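Local coordinates for probable glucarate dehydratase (Mycobacterium smegmatis str. MC2 155, PDB 3VDG), which probably catalyses the dehydration of glucarate or a related acid sugar, as a metal-dependent member of the enolase superfamily, at residues L45-V49 / K216-F220; Q53-L57 / G421-R425; W177-P181 / Y430-I434. All coordinates share one frame; numbering follows the deposited sequence.

Contact 1 is buried beside the metal site, whereas contacts 2 and 3 lie near the surface. The first joins the short strand 46-47 to the loop that follows barrel strand 213-216, through two waters, a threonine hydroxyl and the packing of V219, with an acetate bound alongside. Contacts 2 and 3 use neighbouring parts of the C-terminal chain: the loop 421-425 packs on the start of strand 55-65 by aliphatic contacts and a water, while helix 427-434 meets the loop 177-181 through aromatic edges and a histidine-tyrosine hydrogen bond. L46 of contact 1 packs against W177 and M431 of contact 3, and P54 of contact 2 lies against H180, so the three form one continuous region.

Contact 1: L45-V49 / K216-F220. With ACT (acetate ion), chain E.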
# COMPACT_ATOMS: atom_id res chain seq x y z
N LEU A 45 -20.92 -11.38 27.55
CA LEU A 45 -21.27 -11.55 26.14
C LEU A 45 -20.88 -12.95 25.67
O LEU A 45 -19.77 -13.42 25.92
CB LEU A 45 -20.53 -10.50 25.29
CG LEU A 45 -20.75 -9.02 25.65
CD1 LEU A 45 -19.96 -8.11 24.70
CD2 LEU A 45 -22.24 -8.69 25.58
N LEU A 46 -21.79 -13.62 24.97
CA LEU A 46 -21.58 -15.01 24.59
C LEU A 46 -21.03 -15.10 23.18
O LEU A 46 -21.38 -14.28 22.32
CB LEU A 46 -22.93 -15.75 24.63
CG LEU A 46 -23.48 -16.00 26.04
CD1 LEU A 46 -24.94 -16.44 25.97
CD2 LEU A 46 -22.62 -17.04 26.78
N ASN A 47 -20.17 -16.10 22.94
CA ASN A 47 -19.74 -16.42 21.61
C ASN A 47 -19.58 -17.92 21.48
O ASN A 47 -19.88 -18.67 22.43
CB ASN A 47 -18.46 -15.66 21.19
CG ASN A 47 -17.27 -16.00 22.06
OD1 ASN A 47 -17.08 -17.15 22.43
ND2 ASN A 47 -16.45 -15.00 22.38
N THR A 48 -19.15 -18.37 20.31
CA THR A 48 -19.17 -19.81 20.06
C THR A 48 -18.14 -20.57 20.91
O THR A 48 -18.23 -21.79 21.05
CB THR A 48 -19.05 -20.15 18.55
OG1 THR A 48 -19.56 -21.47 18.32
CG2 THR A 48 -17.59 -20.09 18.06
N VAL A 49 -17.17 -19.85 21.51
CA VAL A 49 -16.15 -20.56 22.29
C VAL A 49 -16.25 -20.34 23.80
O VAL A 49 -15.44 -20.86 24.57
CB VAL A 49 -14.70 -20.24 21.83
CG1 VAL A 49 -14.47 -20.76 20.41
CG2 VAL A 49 -14.39 -18.75 21.96
N LYS A 216 -23.50 -11.48 16.62
CA LYS A 216 -22.54 -12.53 16.95
C LYS A 216 -23.34 -13.82 17.18
O LYS A 216 -24.12 -13.91 18.13
CB LYS A 216 -21.77 -12.17 18.23
CG LYS A 216 -20.75 -13.24 18.65
CD LYS A 216 -19.34 -12.89 18.19
CE LYS A 216 -19.22 -12.75 16.68
NZ LYS A 216 -17.80 -12.47 16.28
N GLY A 217 -23.17 -14.77 16.27
CA GLY A 217 -23.90 -16.04 16.32
C GLY A 217 -22.97 -17.18 16.70
O GLY A 217 -21.94 -16.97 17.34
N GLY A 218 -23.32 -18.40 16.31
CA GLY A 218 -22.54 -19.57 16.70
C GLY A 218 -22.83 -20.01 18.13
O GLY A 218 -22.14 -20.87 18.69
N VAL A 219 -23.86 -19.42 18.73
CA VAL A 219 -24.25 -19.68 20.12
C VAL A 219 -25.51 -20.57 20.23
O VAL A 219 -25.55 -21.49 21.03
CB VAL A 219 -24.47 -18.36 20.90
CG1 VAL A 219 -24.97 -18.65 22.31
CG2 VAL A 219 -23.16 -17.54 20.95
N PHE A 220 -26.53 -20.28 19.43
CA PHE A 220 -27.75 -21.08 19.39
C PHE A 220 -27.85 -21.73 18.02
O PHE A 220 -27.13 -21.34 17.10
CB PHE A 220 -28.99 -20.23 19.69
CG PHE A 220 -29.06 -19.74 21.12
CD1 PHE A 220 -29.57 -20.56 22.12
CD2 PHE A 220 -28.62 -18.47 21.46
CE1 PHE A 220 -29.62 -20.12 23.44
CE2 PHE A 220 -28.67 -18.02 22.78
CZ PHE A 220 -29.17 -18.85 23.78
C ACT E . -16.06 -11.41 20.51
O ACT E . -15.87 -10.23 20.90
OXT ACT E . -16.42 -12.31 21.30
CH3 ACT E . -15.87 -11.78 19.06
O HOH W 1 -23.61 -13.89 20.87
O HOH W 2 -19.24 -16.63 18.09
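K216 approaches N47 and the backbone of L46 with the aliphatic part of its side chain: CG lies 3.9 Å from L46 O, and CD passes alongside N47 CB. Its chain bends at chi2 (98°) and chi3 (-60°) and carries NZ to hydrogen bonds with D244, Y172 and N246; the acetate methyl CH3 only packs near NZ, at 3.5 Å. That anion takes a nearly straight hydrogen bond from N47 ND2 to OXT (2.9 Å), and ND2 is shared with D427. The carbonyl of K216 is tied to L46 O by a water that donates to both. K216 ends barrel strand 213-216 and D244 is a ligand of the bound sodium ion, a placement consistent with the lysine found at the end of the second barrel strand in this superfamily, here approached by a loop of the capping domain. G217 O receives a second water, which in turn accepts from T48 N. G218 O accepts directly from T48 OG1 (2.7 Å), the donor tilted 22° from the carbonyl plane. V219 then lays CG2 against the N47 backbone, 3.6 Å from N47 C, and against L46 CB at 4.1 Å, while the nitrogens of G218, V219 and F220 all bond to the carboxylate of E225 in helix 222-235.

Contact 2: Q53-L57 / G421-R425; sequences QPYAL and GIRDR
Q53 and I422 slide past one another in opposite directions, and the glutamine can be traced outward atom by atom. Its CB lies 4.0 Å from I422 CD1, and the next carbon, CG, rests against CB of Y430 in the helix beyond the loop. With the chain extended at chi2 (156°), CD reaches the backbone of the 421-425 loop, near D424 O. At the amide end the two polar atoms part company: OE1 sits 3.5 Å from R425 CA and accepts a hydrogen bond from the backbone nitrogen of D426, while NE2 passes 3.7 Å from I422 CG2 and donates to a water that itself donates to D424 O. The glutamine amide is thus held at both ends by the loop backbone, once directly and once through water.

I422 also has apolar neighbours in the strand. Its CD1 comes to the edge of the Y55 ring, near the ring plane, and is 4.2 Å from Y55 CB; its CG2 meets L57 CD1 at 3.9 Å. The same methyl of L57 presses on the loop backbone, 3.6 Å from R423 C. R423 CB points away from the strand, and the chain, bent at chi2 (-55°), brings NH1 above the carbonyl plane of I422 to bond to I422 O (2.8 Å); the guanidinium also reaches Y417 and L418 at the end of the preceding helix. The R425 side chain, whose nearest atom is about 3 Å from a bound acetate, runs extended to a salt bridge with D427. Together the strand start and the inter-helix loop join the three-stranded antiparallel sheet to the C-terminal helices, an arrangement characteristic of the capping domain of the enolase superfamily.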
# COMPACT_ATOMS: atom_id res chain seq x y z
N GLN A 53 -14.99 -12.58 29.82
CA GLN A 53 -14.64 -12.35 31.22
C GLN A 53 -15.19 -11.01 31.73
O GLN A 53 -15.52 -10.13 30.93
CB GLN A 53 -13.12 -12.40 31.35
CG GLN A 53 -12.59 -13.82 31.36
CD GLN A 53 -11.14 -13.92 30.92
OE1 GLN A 53 -10.78 -13.50 29.82
NE2 GLN A 53 -10.31 -14.49 31.76
N PRO A 54 -15.31 -10.84 33.06
CA PRO A 54 -15.88 -9.59 33.60
C PRO A 54 -15.01 -8.34 33.37
O PRO A 54 -15.49 -7.22 33.52
CB PRO A 54 -16.00 -9.86 35.11
CG PRO A 54 -15.26 -11.12 35.38
CD PRO A 54 -15.17 -11.89 34.09
N TYR A 55 -13.73 -8.54 33.05
CA TYR A 55 -12.89 -7.44 32.56
C TYR A 55 -12.18 -7.84 31.28
O TYR A 55 -11.69 -8.97 31.13
CB TYR A 55 -11.85 -7.03 33.60
CG TYR A 55 -12.50 -6.60 34.87
CD1 TYR A 55 -12.86 -5.28 35.07
CD2 TYR A 55 -12.82 -7.53 35.86
CE1 TYR A 55 -13.48 -4.87 36.23
CE2 TYR A 55 -13.44 -7.13 37.03
CZ TYR A 55 -13.78 -5.81 37.21
OH TYR A 55 -14.40 -5.40 38.35
N ALA A 56 -12.13 -6.89 30.35
CA ALA A 56 -11.36 -7.02 29.13
C ALA A 56 -10.00 -6.34 29.39
O ALA A 56 -9.95 -5.34 30.12
CB ALA A 56 -12.09 -6.32 27.99
N LEU A 57 -8.93 -6.86 28.79
CA LEU A 57 -7.57 -6.31 29.00
C LEU A 57 -7.03 -5.59 27.76
O LEU A 57 -7.24 -6.06 26.65
CB LEU A 57 -6.60 -7.45 29.32
CG LEU A 57 -6.94 -8.44 30.42
CD1 LEU A 57 -5.84 -9.49 30.52
CD2 LEU A 57 -7.18 -7.74 31.74
N GLY A 421 -7.04 -9.56 38.76
CA GLY A 421 -6.34 -10.83 38.66
C GLY A 421 -6.26 -11.48 37.28
O GLY A 421 -5.51 -12.44 37.11
N ILE A 422 -7.02 -10.99 36.31
CA ILE A 422 -6.98 -11.57 34.95
C ILE A 422 -5.71 -11.16 34.21
O ILE A 422 -5.36 -9.98 34.18
CB ILE A 422 -8.22 -11.15 34.14
CG1 ILE A 422 -9.49 -11.69 34.79
CG2 ILE A 422 -8.14 -11.69 32.71
CD1 ILE A 422 -10.75 -11.00 34.32
N ARG A 423 -5.01 -12.14 33.62
CA ARG A 423 -3.73 -11.89 32.96
C ARG A 423 -3.73 -12.25 31.46
O ARG A 423 -2.82 -11.88 30.73
CB ARG A 423 -2.59 -12.62 33.68
CG ARG A 423 -2.33 -12.12 35.10
CD ARG A 423 -2.07 -10.62 35.08
NE ARG A 423 -1.90 -10.01 36.40
CZ ARG A 423 -2.81 -9.26 37.00
NH1 ARG A 423 -3.98 -9.03 36.40
NH2 ARG A 423 -2.56 -8.73 38.19
N ASP A 424 -4.73 -13.01 31.03
CA ASP A 424 -4.88 -13.39 29.61
C ASP A 424 -6.36 -13.40 29.24
O ASP A 424 -7.20 -13.77 30.06
CB ASP A 424 -4.30 -14.79 29.36
CG ASP A 424 -2.80 -14.84 29.58
OD1 ASP A 424 -2.04 -14.44 28.67
OD2 ASP A 424 -2.39 -15.31 30.66
N ARG A 425 -6.70 -12.98 28.02
CA ARG A 425 -8.07 -13.18 27.57
C ARG A 425 -8.34 -14.68 27.44
O ARG A 425 -7.57 -15.39 26.81
CB ARG A 425 -8.33 -12.49 26.24
CG ARG A 425 -9.77 -12.71 25.81
CD ARG A 425 -10.11 -12.11 24.46
NE ARG A 425 -11.45 -12.53 24.06
CZ ARG A 425 -12.03 -12.21 22.91
NH1 ARG A 425 -11.39 -11.44 22.03
NH2 ARG A 425 -13.25 -12.66 22.65
O HOH W 3 -7.40 -15.64 32.21

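Contact 3: W177-P181 / Y430-I434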
# COMPACT_ATOMS: atom_id res chain seq x y z
N TRP A 177 -25.86 -13.38 28.95
CA TRP A 177 -26.53 -13.56 30.24
C TRP A 177 -26.87 -12.22 30.83
O TRP A 177 -26.38 -11.21 30.36
CB TRP A 177 -25.62 -14.26 31.22
CG TRP A 177 -25.15 -15.63 30.82
CD1 TRP A 177 -25.77 -16.54 29.96
CD2 TRP A 177 -23.94 -16.29 31.27
NE1 TRP A 177 -25.03 -17.69 29.86
CE2 TRP A 177 -23.91 -17.60 30.63
CE3 TRP A 177 -22.89 -15.94 32.11
CZ2 TRP A 177 -22.88 -18.49 30.83
CZ3 TRP A 177 -21.85 -16.85 32.31
CH2 TRP A 177 -21.85 -18.10 31.68
N ALA A 178 -27.69 -12.21 31.87
CA ALA A 178 -28.10 -10.97 32.51
C ALA A 178 -26.95 -10.38 33.32
O ALA A 178 -26.85 -9.16 33.47
CB ALA A 178 -29.30 -11.21 33.42
N ALA A 179 -26.09 -11.25 33.84
CA ALA A 179 -25.08 -10.83 34.79
C ALA A 179 -23.98 -11.84 34.78
O ALA A 179 -24.20 -12.98 34.42
CB ALA A 179 -25.68 -10.76 36.19
N HIS A 180 -22.77 -11.46 35.19
CA HIS A 180 -21.77 -12.48 35.49
C HIS A 180 -22.21 -13.16 36.77
O HIS A 180 -22.84 -12.52 37.61
CB HIS A 180 -20.40 -11.85 35.69
CG HIS A 180 -19.78 -11.35 34.41
ND1 HIS A 180 -19.08 -12.15 33.58
CD2 HIS A 180 -19.79 -10.08 33.83
CE1 HIS A 180 -18.67 -11.43 32.51
NE2 HIS A 180 -19.09 -10.17 32.66
N PRO A 181 -21.86 -14.45 36.94
CA PRO A 181 -22.28 -15.20 38.13
C PRO A 181 -21.94 -14.48 39.44
O PRO A 181 -20.78 -14.15 39.67
CB PRO A 181 -21.48 -16.50 38.02
CG PRO A 181 -21.36 -16.70 36.55
CD PRO A 181 -21.14 -15.30 35.99
N TYR A 430 -12.78 -19.19 31.09
CA TYR A 430 -13.75 -18.55 31.97
C TYR A 430 -15.09 -19.28 31.95
O TYR A 430 -15.69 -19.50 33.00
CB TYR A 430 -13.94 -17.07 31.63
CG TYR A 430 -14.99 -16.37 32.47
CD1 TYR A 430 -14.91 -16.36 33.86
CD2 TYR A 430 -16.04 -15.69 31.86
CE1 TYR A 430 -15.87 -15.72 34.63
CE2 TYR A 430 -17.00 -15.05 32.61
CZ TYR A 430 -16.91 -15.07 34.00
OH TYR A 430 -17.88 -14.42 34.73
N MET A 431 -15.57 -19.64 30.77
CA MET A 431 -16.78 -20.47 30.72
C MET A 431 -16.55 -21.77 31.53
O MET A 431 -17.41 -22.15 32.32
CB MET A 431 -17.21 -20.77 29.27
CG MET A 431 -18.45 -21.65 29.18
SD MET A 431 -19.93 -20.82 29.79
CE MET A 431 -20.52 -20.08 28.26
N ARG A 432 -15.41 -22.43 31.37
CA ARG A 432 -15.14 -23.67 32.13
C ARG A 432 -15.09 -23.48 33.63
O ARG A 432 -15.43 -24.39 34.37
CB ARG A 432 -13.87 -24.38 31.69
CG ARG A 432 -13.91 -25.00 30.31
CD ARG A 432 -12.64 -25.81 30.06
NE ARG A 432 -12.77 -26.60 28.85
CZ ARG A 432 -12.02 -26.46 27.76
NH1 ARG A 432 -12.24 -27.24 26.71
NH2 ARG A 432 -11.05 -25.56 27.73
N SER A 433 -14.63 -22.31 34.10
CA SER A 433 -14.61 -22.05 35.54
C SER A 433 -16.04 -22.03 36.06
O SER A 433 -16.28 -22.26 37.24
CB SER A 433 -13.90 -20.72 35.86
OG SER A 433 -14.75 -19.61 35.57
N ILE A 434 -17.00 -21.76 35.17
CA ILE A 434 -18.42 -21.73 35.56
C ILE A 434 -19.08 -23.09 35.31
O ILE A 434 -19.91 -23.52 36.08
CB ILE A 434 -19.18 -20.64 34.79
CG1 ILE A 434 -18.72 -19.25 35.25
CG2 ILE A 434 -20.69 -20.79 34.97
CD1 ILE A 434 -19.10 -18.14 34.29
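The flat groups of W177, H180 and Y430 meet the opposite segment by their edges. At the rim of the W177 six-membered ring, I434 CD1 lies in the ring plane, 3.6 Å from CZ3, and M431 SD stands 3.8 Å from CH2. The sulfur is 74° off the ring normal, which makes this an edge-on Met-aromatic contact. The H180 and Y430 rings approach rim to rim with planes at 50°, neither over the other's face; one face of the Y430 ring is instead touched, toward its rim, by I434 CD1 of the same segment. H180 ND1 and Y430 OH share a hydrogen bond of 2.8 Å, while H180 NE2 bonds to the carbonyl of D42. These contacts dock helix 427-434, close to the end of the chain, on the loop that leaves the first barrel strand, 166-174, so the C-terminal helix reaches across to the barrel. Y430 CG is anti to the backbone nitrogen (chi1 177°), which sends the phenol out from the helix toward H180. Its OH also touches P181 CD, at 3.6 Å. The I434 methyl CD1 that touches W177 CZ3 also meets P181 CG at 3.5 Å.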